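Local coordinates for ribosomal protein uL16 3-hydroxylase (Escherichia coli, PDB 4CCL) that hydroxylates an arginine of ribosomal protein uL16, using ferrous iron, 2-oxoglutarate and oxygen, and works as a homodimer, at residues 271-275 with 309-313; 319-323 with 367-371. One frame throughout, in Å; residues are numbered along the deposited sequence.

Contact 1 (271-275 with 309-313)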
loop_
_atom_site.group_PDB
_atom_site.type_symbol
_atom_site.label_atom_id
_atom_site.label_comp_id
_atom_site.label_asym_id
_atom_site.label_seq_id
_atom_site.Cartn_x
_atom_site.Cartn_y
_atom_site.Cartn_z
ATOM N N PHE B 271 14.569 1.164 -0.911
ATOM C CA PHE B 271 13.868 2.448 -0.928
ATOM C C PHE B 271 14.845 3.594 -0.695
ATOM O O PHE B 271 15.084 4.410 -1.584
ATOM C CB PHE B 271 12.760 2.444 0.142
ATOM C CG PHE B 271 12.105 3.788 0.389
ATOM C CD1 PHE B 271 11.957 4.731 -0.620
ATOM C CD2 PHE B 271 11.622 4.094 1.651
ATOM C CE1 PHE B 271 11.351 5.952 -0.365
ATOM C CE2 PHE B 271 11.012 5.311 1.910
ATOM C CZ PHE B 271 10.877 6.240 0.901
ATOM N N ILE B 272 15.415 3.635 0.504
ATOM C CA ILE B 272 16.217 4.770 0.955
ATOM C C ILE B 272 17.452 5.047 0.087
ATOM O O ILE B 272 18.006 6.145 0.117
ATOM C CB ILE B 272 16.628 4.603 2.442
ATOM C CG1 ILE B 272 17.017 5.949 3.062
ATOM C CG2 ILE B 272 17.734 3.571 2.591
ATOM C CD1 ILE B 272 15.861 6.917 3.186
ATOM N N SER B 273 17.872 4.053 -0.693
ATOM C CA SER B 273 19.022 4.220 -1.581
ATOM C C SER B 273 18.652 4.918 -2.892
ATOM O O SER B 273 19.523 5.235 -3.701
ATOM C CB SER B 273 19.700 2.874 -1.858
ATOM O OG SER B 273 18.758 1.894 -2.258
ATOM N N GLN B 274 17.359 5.156 -3.089
ATOM C CA GLN B 274 16.876 5.877 -4.264
ATOM C C GLN B 274 16.873 7.388 -4.029
ATOM O O GLN B 274 16.560 7.856 -2.933
ATOM C CB GLN B 274 15.475 5.396 -4.650
ATOM C CG GLN B 274 15.433 4.576 -5.930
ATOM C CD GLN B 274 14.234 3.647 -5.991
ATOM O OE1 GLN B 274 13.584 3.522 -7.029
ATOM N NE2 GLN B 274 13.943 2.982 -4.878
ATOM N N SER B 275 17.231 8.145 -5.062
ATOM C CA SER B 275 17.283 9.602 -4.970
ATOM C C SER B 275 15.942 10.255 -5.309
ATOM O O SER B 275 15.227 9.798 -6.203
ATOM C CB SER B 275 18.383 10.157 -5.879
ATOM O OG SER B 275 18.441 11.571 -5.810
ATOM N N LEU B 309 24.225 9.790 -6.457
ATOM C CA LEU B 309 23.904 8.374 -6.332
ATOM C C LEU B 309 24.094 7.921 -4.892
ATOM O O LEU B 309 25.155 8.126 -4.303
ATOM C CB LEU B 309 24.770 7.524 -7.261
ATOM C CG LEU B 309 24.351 6.054 -7.377
ATOM C CD1 LEU B 309 23.610 5.806 -8.682
ATOM C CD2 LEU B 309 25.544 5.120 -7.242
ATOM N N ARG B 310 23.062 7.304 -4.331
ATOM C CA ARG B 310 23.082 6.913 -2.928
ATOM C C ARG B 310 23.515 5.461 -2.739
ATOM O O ARG B 310 22.934 4.544 -3.320
ATOM C CB ARG B 310 21.713 7.170 -2.293
ATOM C CG ARG B 310 21.312 8.641 -2.331
ATOM C CD ARG B 310 19.810 8.853 -2.173
ATOM N NE ARG B 310 19.315 8.437 -0.863
ATOM C CZ ARG B 310 19.472 9.140 0.254
ATOM N NH1 ARG B 310 20.125 10.295 0.230
ATOM N NH2 ARG B 310 18.983 8.686 1.400
ATOM N N VAL B 311 24.549 5.268 -1.926
ATOM C CA VAL B 311 25.035 3.935 -1.598
ATOM C C VAL B 311 25.030 3.765 -0.085
ATOM O O VAL B 311 25.758 4.455 0.629
ATOM C CB VAL B 311 26.458 3.710 -2.134
ATOM C CG1 VAL B 311 26.854 2.254 -1.977
ATOM C CG2 VAL B 311 26.543 4.127 -3.591
ATOM N N LEU B 312 24.200 2.849 0.404
ATOM C CA LEU B 312 23.983 2.733 1.844
ATOM C C LEU B 312 24.144 1.308 2.342
ATOM O O LEU B 312 23.738 0.360 1.680
ATOM C CB LEU B 312 22.593 3.253 2.203
ATOM C CG LEU B 312 22.337 4.697 1.770
ATOM C CD1 LEU B 312 20.865 5.044 1.868
ATOM C CD2 LEU B 312 23.178 5.663 2.594
ATOM N N ARG B 313 24.737 1.160 3.520
ATOM C CA ARG B 313 24.950 -0.162 4.088
ATOM C C ARG B 313 23.977 -0.447 5.227
ATOM O O ARG B 313 23.936 0.283 6.218
ATOM C CB ARG B 313 26.392 -0.312 4.578
ATOM C CG ARG B 313 26.677 -1.660 5.211
ATOM C CD ARG B 313 28.051 -1.705 5.848
ATOM N NE ARG B 313 29.107 -1.987 4.880
ATOM C CZ ARG B 313 29.403 -3.204 4.435
ATOM N NH1 ARG B 313 28.715 -4.254 4.862
ATOM N NH2 ARG B 313 30.381 -3.371 3.556
#
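Arg310 reaches across to the backbone of Ile272 and grips its carbonyl oxygen side-on. Arg310 NE donates to Ile272 O at 2.8 Å with an N-H...O angle of 154°. Arg310 NH2 donates to the same Ile272 O at 3.0 Å, less straight at 140°. Both bonds lie in the carbonyl plane and in the plane of the guanidinium. One oxygen thus takes two N-H groups, and the guanidinium meets it with its NE/NH2 edge. The bend of the arginine chain at chi3 (65°) turns NE and NH2 together to this oxygen. In this way the side chain of Arg310, just ahead of the strand, holds the backbone of Ile272. The group also bonds beyond the two segments, NH1 to Ile108 O and NH2 to Trp106 O.

The aliphatic part of the arginine packs against backbone atoms. Arg310 CB lies 3.2 Å from Ser273 O, and Arg310 CD lies 3.8 Å from Ser275 CA. The stem of Arg310 therefore runs along the backbone of 273-275.

The apolar part is small. Ile272 CG2 meets Leu312 CD1 at 3.5 Å, and the two side chains cross at about a right angle. Leu312 CD1 also lies 3.5 Å from Ile272 O, next to the arginine bonds. Trp106 touches both Ile272 and Leu312.

The contact lies away from the iron site. It joins the C-terminal part of helix 263-272 to strand 311-314, the first strand of a three-stranded antiparallel sheet, a helix-to-sheet join within the ROXA-like winged-helix region.

Contact 2 (319-323 with 367-371)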
loop_
_atom_site.group_PDB
_atom_site.type_symbol
_atom_site.label_atom_id
_atom_site.label_comp_id
_atom_site.label_asym_id
_atom_site.label_seq_id
_atom_site.Cartn_x
_atom_site.Cartn_y
_atom_site.Cartn_z
ATOM N N TYR B 319 23.294 -1.141 -0.714
ATOM C CA TYR B 319 22.266 -0.777 -1.678
ATOM C C TYR B 319 22.677 0.460 -2.461
ATOM O O TYR B 319 22.947 1.513 -1.879
ATOM C CB TYR B 319 20.926 -0.537 -0.979
ATOM C CG TYR B 319 20.418 -1.732 -0.203
ATOM C CD1 TYR B 319 20.821 -1.957 1.106
ATOM C CD2 TYR B 319 19.535 -2.635 -0.780
ATOM C CE1 TYR B 319 20.361 -3.047 1.818
ATOM C CE2 TYR B 319 19.068 -3.729 -0.075
ATOM C CZ TYR B 319 19.485 -3.931 1.224
ATOM O OH TYR B 319 19.027 -5.017 1.937
ATOM N N ALA B 320 22.735 0.319 -3.780
ATOM C CA ALA B 320 23.039 1.442 -4.657
ATOM C C ALA B 320 21.863 1.729 -5.585
ATOM O O ALA B 320 21.557 0.929 -6.471
ATOM C CB ALA B 320 24.294 1.154 -5.470
ATOM N N ASN B 321 21.219 2.876 -5.376
ATOM C CA ASN B 321 20.123 3.333 -6.231
ATOM C C ASN B 321 19.008 2.294 -6.387
ATOM O O ASN B 321 18.557 2.005 -7.492
ATOM C CB ASN B 321 20.670 3.802 -7.588
ATOM C CG ASN B 321 19.616 4.469 -8.456
ATOM O OD1 ASN B 321 19.065 5.508 -8.097
ATOM N ND2 ASN B 321 19.343 3.875 -9.612
ATOM N N GLY B 322 18.580 1.722 -5.266
ATOM C CA GLY B 322 17.479 0.777 -5.270
ATOM C C GLY B 322 17.880 -0.679 -5.407
ATOM O O GLY B 322 17.100 -1.576 -5.085
ATOM N N GLU B 323 19.097 -0.919 -5.881
ATOM C CA GLU B 323 19.552 -2.283 -6.130
ATOM C C GLU B 323 20.483 -2.799 -5.040
ATOM O O GLU B 323 21.446 -2.132 -4.655
ATOM C CB GLU B 323 20.235 -2.374 -7.493
ATOM C CG GLU B 323 19.333 -2.004 -8.652
ATOM C CD GLU B 323 20.106 -1.459 -9.834
ATOM O OE1 GLU B 323 21.351 -1.570 -9.833
ATOM O OE2 GLU B 323 19.467 -0.910 -10.757
ATOM N N GLY B 367 25.924 2.746 -15.291
ATOM C CA GLY B 367 26.186 4.175 -15.271
ATOM C C GLY B 367 26.447 4.712 -13.876
ATOM O O GLY B 367 26.680 5.907 -13.692
ATOM N N TYR B 368 26.423 3.822 -12.890
ATOM C CA TYR B 368 26.515 4.227 -11.491
ATOM C C TYR B 368 27.934 4.649 -11.101
ATOM O O TYR B 368 28.123 5.446 -10.183
ATOM C CB TYR B 368 25.997 3.112 -10.576
ATOM C CG TYR B 368 24.533 2.768 -10.774
ATOM C CD1 TYR B 368 23.700 3.582 -11.533
ATOM C CD2 TYR B 368 23.981 1.634 -10.193
ATOM C CE1 TYR B 368 22.365 3.271 -11.713
ATOM C CE2 TYR B 368 22.645 1.318 -10.368
ATOM C CZ TYR B 368 21.845 2.139 -11.128
ATOM O OH TYR B 368 20.518 1.822 -11.300
ATOM N N TRP B 369 28.924 4.113 -11.807
ATOM C CA TRP B 369 30.314 4.533 -11.645
ATOM C C TRP B 369 30.944 4.726 -13.024
ATOM O O TRP B 369 30.578 4.036 -13.973
ATOM C CB TRP B 369 31.106 3.493 -10.850
ATOM C CG TRP B 369 30.970 3.605 -9.363
ATOM C CD1 TRP B 369 31.814 4.259 -8.509
ATOM C CD2 TRP B 369 29.946 3.035 -8.550
ATOM N NE1 TRP B 369 31.372 4.135 -7.216
ATOM C CE2 TRP B 369 30.215 3.383 -7.212
ATOM C CE3 TRP B 369 28.811 2.257 -8.816
ATOM C CZ2 TRP B 369 29.411 2.993 -6.150
ATOM C CZ3 TRP B 369 28.005 1.868 -7.762
ATOM C CH2 TRP B 369 28.310 2.235 -6.446
ATOM N N PHE B 370 31.879 5.664 -13.142
ATOM C CA PHE B 370 32.561 5.883 -14.420
ATOM C C PHE B 370 34.048 6.210 -14.251
ATOM O O PHE B 370 34.479 6.615 -13.175
ATOM C CB PHE B 370 31.852 6.957 -15.252
ATOM C CG PHE B 370 31.874 8.331 -14.635
ATOM C CD1 PHE B 370 30.907 8.713 -13.716
ATOM C CD2 PHE B 370 32.849 9.250 -14.991
ATOM C CE1 PHE B 370 30.923 9.977 -13.156
ATOM C CE2 PHE B 370 32.869 10.513 -14.435
ATOM C CZ PHE B 370 31.905 10.878 -13.517
ATOM N N PHE B 371 34.822 6.037 -15.319
ATOM C CA PHE B 371 36.284 6.106 -15.241
ATOM C C PHE B 371 36.893 7.500 -15.351
ATOM O O PHE B 371 36.422 8.336 -16.119
ATOM C CB PHE B 371 36.914 5.181 -16.283
ATOM C CG PHE B 371 37.061 3.768 -15.818
ATOM C CD1 PHE B 371 37.838 3.483 -14.712
ATOM C CD2 PHE B 371 36.435 2.725 -16.482
ATOM C CE1 PHE B 371 37.987 2.192 -14.267
ATOM C CE2 PHE B 371 36.582 1.422 -16.041
ATOM C CZ PHE B 371 37.360 1.158 -14.929
#
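Tyr368 carries its hydroxyl into the turn at 320-323 and bonds two side chains there. Asn321 ND2 donates to Tyr368 OH at 2.9 Å, with an N-H...O angle of 149°. The hydroxyl in turn donates to Glu323 OE2, 3.0 Å away, and meets it from above the carboxylate plane. These two bonds fix the end of the tyrosine.

The close part is Tyr368 with Asn321. Asn321 CB sits over one face of the ring, offset toward the rim, and the amide stands 76° from the ring plane. Asn321 turns its amide to the hydroxyl because its CG lies anti to the backbone N (chi1 -172°). A phenylalanine at Tyr368 would probably leave the amide of Asn321 and the carboxylate of Glu323 without their shared partner.

Glu323, an exposed residue, brings its carboxylate in from the solvent side to the ring edge, with Glu323 OE1 3.2 Å from Tyr368 CE2. Tyr368 itself is buried, with Leu309 and Leu363 against it. Packing is looser, though buried, where Ala320 CB approaches the edge of the Trp369 ring, 4.3 Å from Trp369 CH2.

Residues 320-323 form a type I' beta turn at the tip of a hairpin, closed by backbone hydrogen bonds from Ala320 N to Glu323 O and from Glu323 N to Ala320 O. Gly367 ends helix 354-365 in a Schellman motif. The contact thus sets the hairpin turn against the residues that follow this helix and enter strand 369-371, within the winged-helix region.

Overall arrangement
The centres of contact 1 and contact 2 lie about 9 Å apart, and both fall within the ROXA-like winged-helix region. Along the chain, both segments of contact 1 precede those of contact 2. Strands 311-314 and 317-320 are neighbours in the same antiparallel sheet, and each contact uses one of them. Leu312 O and Tyr319 N probably bond between these strands. Ser273 OG probably bonds to Gly322 N, and it also hydrogen-bonds Gly269 O. The hairpin of these two strands is thus held by the earlier helix 263-272 through contact 1 and by the C-terminal segment 367-371 through contact 2. Both contacts lie away from the iron and substrate sites.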